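Local coordinates for protein cytidine deaminase (PDB 4WIG) that probably catalyses the zinc-dependent hydrolytic deamination of cytidine and 2'-deoxycytidine to uridine and 2'-deoxyuridine, working as a homotetramer, at residues C56-V61 / Q94-H99; S102-D107 / R113-L118. The protein carries 1 engineered substitution. One frame throughout, in Å; residues are numbered along the deposited sequence.

How the contacts relate
Helix 90-100 links the two contacts: it is one side of contact 1, and contact 2 packs on it. In contact 1 that helix lies against the start of helix 57-67, bringing together the two helices whose N-terminal ends border the zinc site; in contact 2, which follows along the chain, Leu-104 and Leu-115, which flank the strands of the hairpin, pack on that helix. The centres are 13 Å apart, yet the contacts touch: Leu-115 CD2 comes within 3.4 Å of Leu-97 N, and Leu-104 CD2 within 3.8 Å of Leu-96 O. Leu-96 thus packs on Glu-58 in contact 1 and on residues of contact 2. Cys-56 binds the zinc ion within contact 1, whereas the Leu-115 side chain is about 11 Å from it.

Contact 1. Residues C56-V61 / Q94-H99; sequences CAECAV and QVLLEH. With ZN (zinc ion), chain C.
Leu-96 and Glu-58 meet where helices 57-67 and 90-100 of the cytidine deaminase fold, whose N-terminal ends border the zinc site, lie against each other. The leucine sends CD1 to 4.1 Å from Glu-58 CB, the root of the acidic side chain, while its CD2 sits near the Glu-58 carbonyl oxygen. At the neighbouring position Cys-59 SG rests against Val-95 CG2 at 4.0 Å; CG2 is the branch beside the valine's backbone N, with CG1 anti to that nitrogen (chi1 173°). No hydrogen bond crosses the contact, which is buried and held by these apolar touches.

Only the base of Glu-58 belongs to the packing. Its chain bends at chi2 (92°) and carries the carboxylate away from Leu-96 toward the metal, as suits its probable role as proton donor. Cys-56, the N-cap residue of helix 57-67, binds the zinc ion through SG at 2.3 Å, and Cys-89 and Cys-92 complete the protein's share of the site. A water fills the remaining position, its oxygen 1.9 Å from the zinc ion, and it donates a hydrogen bond to Glu-58 OE2 across 2.6 Å.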
loop_
_atom_site.group_PDB
_atom_site.type_symbol
_atom_site.label_atom_id
_atom_site.label_comp_id
_atom_site.label_asym_id
_atom_site.label_seq_id
_atom_site.Cartn_x
_atom_site.Cartn_y
_atom_site.Cartn_z
ATOM N N CYS A 56 -8.601 -3.272 0.583
ATOM C CA CYS A 56 -9.354 -4.370 -0.012
ATOM C C CYS A 56 -10.166 -5.119 1.031
ATOM O O CYS A 56 -9.735 -5.248 2.182
ATOM C CB CYS A 56 -8.412 -5.362 -0.682
ATOM S SG CYS A 56 -7.788 -4.852 -2.299
ATOM N N ALA A 57 -11.308 -5.658 0.611
ATOM C CA ALA A 57 -12.159 -6.471 1.483
ATOM C C ALA A 57 -11.404 -7.610 2.157
ATOM O O ALA A 57 -11.608 -7.892 3.334
ATOM C CB ALA A 57 -13.335 -7.035 0.677
ATOM N N GLU A 58 -10.565 -8.290 1.381
ATOM C CA GLU A 58 -9.834 -9.442 1.863
ATOM C C GLU A 58 -8.831 -9.039 2.945
ATOM O O GLU A 58 -8.657 -9.777 3.920
ATOM C CB GLU A 58 -9.139 -10.171 0.713
ATOM C CG GLU A 58 -10.066 -10.528 -0.442
ATOM C CD GLU A 58 -10.103 -9.466 -1.530
ATOM O OE1 GLU A 58 -10.511 -8.314 -1.252
ATOM O OE2 GLU A 58 -9.741 -9.781 -2.682
ATOM N N CYS A 59 -8.201 -7.875 2.790
ATOM C CA CYS A 59 -7.355 -7.326 3.849
ATOM C C CYS A 59 -8.166 -6.979 5.089
ATOM O O CYS A 59 -7.705 -7.205 6.199
ATOM C CB CYS A 59 -6.583 -6.097 3.376
ATOM S SG CYS A 59 -5.301 -6.534 2.180
ATOM N N ALA A 60 -9.365 -6.430 4.892
ATOM C CA ALA A 60 -10.278 -6.164 6.003
ATOM C C ALA A 60 -10.622 -7.466 6.765
ATOM O O ALA A 60 -10.703 -7.462 7.990
ATOM C CB ALA A 60 -11.544 -5.467 5.512
ATOM N N VAL A 61 -10.812 -8.570 6.036
ATOM C CA VAL A 61 -11.010 -9.883 6.664
ATOM C C VAL A 61 -9.856 -10.276 7.596
ATOM O O VAL A 61 -10.080 -10.780 8.707
ATOM C CB VAL A 61 -11.228 -10.983 5.595
ATOM C CG1 VAL A 61 -11.055 -12.377 6.171
ATOM C CG2 VAL A 61 -12.609 -10.832 4.969
ATOM N N GLN A 94 -1.275 -12.430 -1.566
ATOM C CA GLN A 94 -0.089 -12.496 -0.698
ATOM C C GLN A 94 -0.496 -12.352 0.766
ATOM O O GLN A 94 -0.055 -13.135 1.607
ATOM C CB GLN A 94 0.954 -11.433 -1.071
ATOM C CG GLN A 94 2.304 -11.641 -0.387
ATOM C CD GLN A 94 3.168 -12.728 -1.027
ATOM O OE1 GLN A 94 3.338 -12.776 -2.253
ATOM N NE2 GLN A 94 3.742 -13.588 -0.195
ATOM N N VAL A 95 -1.357 -11.377 1.066
ATOM C CA VAL A 95 -1.812 -11.167 2.433
ATOM C C VAL A 95 -2.534 -12.415 2.973
ATOM O O VAL A 95 -2.242 -12.872 4.077
ATOM C CB VAL A 95 -2.699 -9.901 2.561
ATOM C CG1 VAL A 95 -3.309 -9.800 3.952
ATOM C CG2 VAL A 95 -1.886 -8.646 2.265
ATOM N N LEU A 96 -3.455 -12.976 2.192
ATOM C CA LEU A 96 -4.215 -14.156 2.638
ATOM C C LEU A 96 -3.293 -15.372 2.863
ATOM O O LEU A 96 -3.513 -16.175 3.782
ATOM C CB LEU A 96 -5.316 -14.496 1.634
ATOM C CG LEU A 96 -6.517 -13.536 1.574
ATOM C CD1 LEU A 96 -7.414 -13.850 0.375
ATOM C CD2 LEU A 96 -7.285 -13.605 2.872
ATOM N N LEU A 97 -2.247 -15.490 2.048
ATOM C CA LEU A 97 -1.307 -16.606 2.165
ATOM C C LEU A 97 -0.623 -16.655 3.532
ATOM O O LEU A 97 -0.372 -17.734 4.080
ATOM C CB LEU A 97 -0.255 -16.530 1.056
ATOM C CG LEU A 97 0.619 -17.775 0.906
ATOM C CD1 LEU A 97 -0.153 -18.888 0.213
ATOM C CD2 LEU A 97 1.891 -17.436 0.155
ATOM N N GLU A 98 -0.335 -15.473 4.074
ATOM C CA GLU A 98 0.276 -15.332 5.393
ATOM C C GLU A 98 -0.589 -15.951 6.488
ATOM O O GLU A 98 -0.070 -16.406 7.516
ATOM C CB GLU A 98 0.475 -13.843 5.687
ATOM C CG GLU A 98 1.269 -13.511 6.932
ATOM C CD GLU A 98 2.771 -13.639 6.739
ATOM O OE1 GLU A 98 3.435 -14.081 7.691
ATOM O OE2 GLU A 98 3.288 -13.305 5.649
ATOM N N HIS A 99 -1.907 -15.944 6.280
ATOM C CA HIS A 99 -2.859 -16.316 7.323
ATOM C C HIS A 99 -3.620 -17.608 7.084
ATOM O O HIS A 99 -4.256 -18.117 7.999
ATOM C CB HIS A 99 -3.788 -15.140 7.550
ATOM C CG HIS A 99 -3.037 -13.928 7.988
ATOM N ND1 HIS A 99 -2.706 -12.895 7.138
ATOM C CD2 HIS A 99 -2.414 -13.669 9.157
ATOM C CE1 HIS A 99 -1.957 -12.022 7.789
ATOM N NE2 HIS A 99 -1.777 -12.463 9.018
HETATM ZN ZN ZN C . -7.137 -6.908 -3.120
HETATM O O HOH W 1 -8.607 -7.842 -3.951
#

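Contact 2. Residues S102-D107 / R113-L118; sequences SELLID and RRLGDL
A beta hairpin runs into a short helix here, and the two segments are joined by backbone bonds and by a salt bridge. Ile-106 and Arg-113 form a hydrogen-bonded antiparallel pair, with Ile-106 N to Arg-113 O at 2.8 Å and Arg-113 N to Ile-106 O at 2.9 Å; Leu-105 and Arg-114 follow as a non-hydrogen-bonded pair. Beyond the strands the pairing passes into helix 115-118: Leu-115 N bonds to Leu-104 O, and Gly-116 N to Ser-102 O at 2.9 Å. In the deaminase fold, within the chain, strand 113-114 is outermost in the mixed sheet and strand 105-106 lies beside strand 73-80.

Arg-114, the N-cap residue of that helix, holds Glu-103 side-on. Arg-114 NE meets Glu-103 OE2 at 2.7 Å and Arg-114 NH1 meets Glu-103 OE1 at 2.8 Å, each on the syn side but tilted from the carboxylate plane, and the two planes lie 24° apart. The arginine's bend at chi3 (54°) turns the guanidinium alongside the glutamate, while Ser-102 O lies over one of its faces. Ser-102 OG donates to Glu-103 OE1 on the anti side, so this oxygen takes two donors. A weak bond from Arg-114 NH2 to Asp-117 OD2 extends the salt-bridge network into the helix.

Just past the strands, Leu-115 CD2 packs on Leu-104 CD2, and both leucines also touch Leu-96 of helix 90-100. Ile-106, which also touches Pro-88, receives Leu-118 CD1 at 3.7 Å from its CB.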
loop_
_atom_site.group_PDB
_atom_site.type_symbol
_atom_site.label_atom_id
_atom_site.label_comp_id
_atom_site.label_asym_id
_atom_site.label_seq_id
_atom_site.Cartn_x
_atom_site.Cartn_y
_atom_site.Cartn_z
ATOM N N SER A 102 -1.057 -22.223 1.573
ATOM C CA SER A 102 -1.367 -22.726 0.238
ATOM C C SER A 102 -2.700 -23.478 0.149
ATOM O O SER A 102 -3.305 -23.530 -0.922
ATOM C CB SER A 102 -0.236 -23.637 -0.239
ATOM O OG SER A 102 -0.030 -24.687 0.687
ATOM N N GLU A 103 -3.145 -24.070 1.257
ATOM C CA GLU A 103 -4.370 -24.860 1.251
ATOM C C GLU A 103 -5.640 -24.068 1.552
ATOM O O GLU A 103 -6.725 -24.632 1.531
ATOM C CB GLU A 103 -4.245 -26.045 2.214
ATOM C CG GLU A 103 -2.988 -26.872 1.974
ATOM C CD GLU A 103 -2.783 -27.215 0.508
ATOM O OE1 GLU A 103 -1.662 -26.997 -0.010
ATOM O OE2 GLU A 103 -3.747 -27.676 -0.151
ATOM N N LEU A 104 -5.505 -22.774 1.827
ATOM C CA LEU A 104 -6.677 -21.907 1.990
ATOM C C LEU A 104 -7.509 -21.966 0.714
ATOM O O LEU A 104 -6.988 -21.735 -0.359
ATOM C CB LEU A 104 -6.230 -20.471 2.270
ATOM C CG LEU A 104 -7.275 -19.365 2.178
ATOM C CD1 LEU A 104 -8.464 -19.633 3.079
ATOM C CD2 LEU A 104 -6.638 -18.029 2.521
ATOM N N LEU A 105 -8.795 -22.293 0.832
ATOM C CA LEU A 105 -9.664 -22.379 -0.335
ATOM C C LEU A 105 -10.322 -21.036 -0.625
ATOM O O LEU A 105 -10.818 -20.357 0.293
ATOM C CB LEU A 105 -10.733 -23.461 -0.159
ATOM C CG LEU A 105 -10.205 -24.889 -0.029
ATOM C CD1 LEU A 105 -11.346 -25.842 0.289
ATOM C CD2 LEU A 105 -9.490 -25.320 -1.301
ATOM N N ILE A 106 -10.321 -20.678 -1.908
ATOM C CA ILE A 106 -10.867 -19.433 -2.394
ATOM C C ILE A 106 -12.056 -19.719 -3.315
ATOM O O ILE A 106 -11.909 -20.403 -4.317
ATOM C CB ILE A 106 -9.788 -18.661 -3.193
ATOM C CG1 ILE A 106 -8.502 -18.458 -2.344
ATOM C CG2 ILE A 106 -10.353 -17.354 -3.723
ATOM C CD1 ILE A 106 -8.706 -17.655 -1.088
ATOM N N ASP A 107 -13.233 -19.205 -2.973
ATOM C CA ASP A 107 -14.427 -19.430 -3.785
ATOM C C ASP A 107 -14.212 -18.978 -5.224
ATOM O O ASP A 107 -13.446 -18.050 -5.499
ATOM C CB ASP A 107 -15.634 -18.657 -3.216
ATOM C CG ASP A 107 -16.964 -19.344 -3.494
ATOM O OD1 ASP A 107 -17.000 -20.363 -4.224
ATOM O OD2 ASP A 107 -17.984 -18.861 -2.970
ATOM N N ARG A 113 -10.760 -22.857 -5.408
ATOM C CA ARG A 113 -9.366 -23.131 -5.728
ATOM C C ARG A 113 -8.496 -23.019 -4.490
ATOM O O ARG A 113 -8.774 -22.210 -3.601
ATOM C CB ARG A 113 -8.865 -22.114 -6.750
ATOM C CG ARG A 113 -9.709 -22.005 -8.010
ATOM C CD ARG A 113 -9.137 -22.807 -9.152
ATOM N NE ARG A 113 -9.378 -22.159 -10.439
ATOM C CZ ARG A 113 -10.462 -22.319 -11.200
ATOM N NH1 ARG A 113 -11.474 -23.120 -10.830
ATOM N NH2 ARG A 113 -10.529 -21.667 -12.362
ATOM N N ARG A 114 -7.432 -23.816 -4.448
ATOM C CA ARG A 114 -6.394 -23.655 -3.442
ATOM C C ARG A 114 -5.625 -22.359 -3.697
ATOM O O ARG A 114 -5.295 -22.042 -4.833
ATOM C CB ARG A 114 -5.398 -24.807 -3.505
ATOM C CG ARG A 114 -5.951 -26.171 -3.136
ATOM C CD ARG A 114 -4.928 -27.262 -3.433
ATOM N NE ARG A 114 -3.630 -27.002 -2.798
ATOM C CZ ARG A 114 -2.530 -26.575 -3.423
ATOM N NH1 ARG A 114 -1.415 -26.377 -2.726
ATOM N NH2 ARG A 114 -2.513 -26.354 -4.731
ATOM N N LEU A 115 -5.311 -21.625 -2.641
ATOM C CA LEU A 115 -4.612 -20.350 -2.807
ATOM C C LEU A 115 -3.230 -20.602 -3.421
ATOM O O LEU A 115 -2.708 -19.767 -4.180
ATOM C CB LEU A 115 -4.515 -19.597 -1.474
ATOM C CG LEU A 115 -3.813 -18.233 -1.489
ATOM C CD1 LEU A 115 -4.409 -17.304 -2.532
ATOM C CD2 LEU A 115 -3.877 -17.590 -0.116
ATOM N N GLY A 116 -2.660 -21.771 -3.114
ATOM C CA GLY A 116 -1.400 -22.207 -3.701
ATOM C C GLY A 116 -1.422 -22.250 -5.209
ATOM O O GLY A 116 -0.406 -21.997 -5.846
ATOM N N ASP A 117 -2.582 -22.564 -5.783
ATOM C CA ASP A 117 -2.737 -22.570 -7.237
ATOM C C ASP A 117 -2.949 -21.168 -7.784
ATOM O O ASP A 117 -2.571 -20.883 -8.921
ATOM C CB ASP A 117 -3.881 -23.490 -7.669
ATOM C CG ASP A 117 -3.546 -24.957 -7.484
ATOM O OD1 ASP A 117 -2.404 -25.365 -7.793
ATOM O OD2 ASP A 117 -4.418 -25.711 -7.016
ATOM N N LEU A 118 -3.541 -20.291 -6.977
ATOM C CA LEU A 118 -3.738 -18.895 -7.364
ATOM C C LEU A 118 -2.493 -18.027 -7.146
ATOM O O LEU A 118 -2.397 -16.937 -7.699
ATOM C CB LEU A 118 -4.935 -18.297 -6.613
ATOM C CG LEU A 118 -6.289 -18.890 -7.037
ATOM C CD1 LEU A 118 -7.360 -18.570 -6.001
ATOM C CD2 LEU A 118 -6.717 -18.369 -8.398
#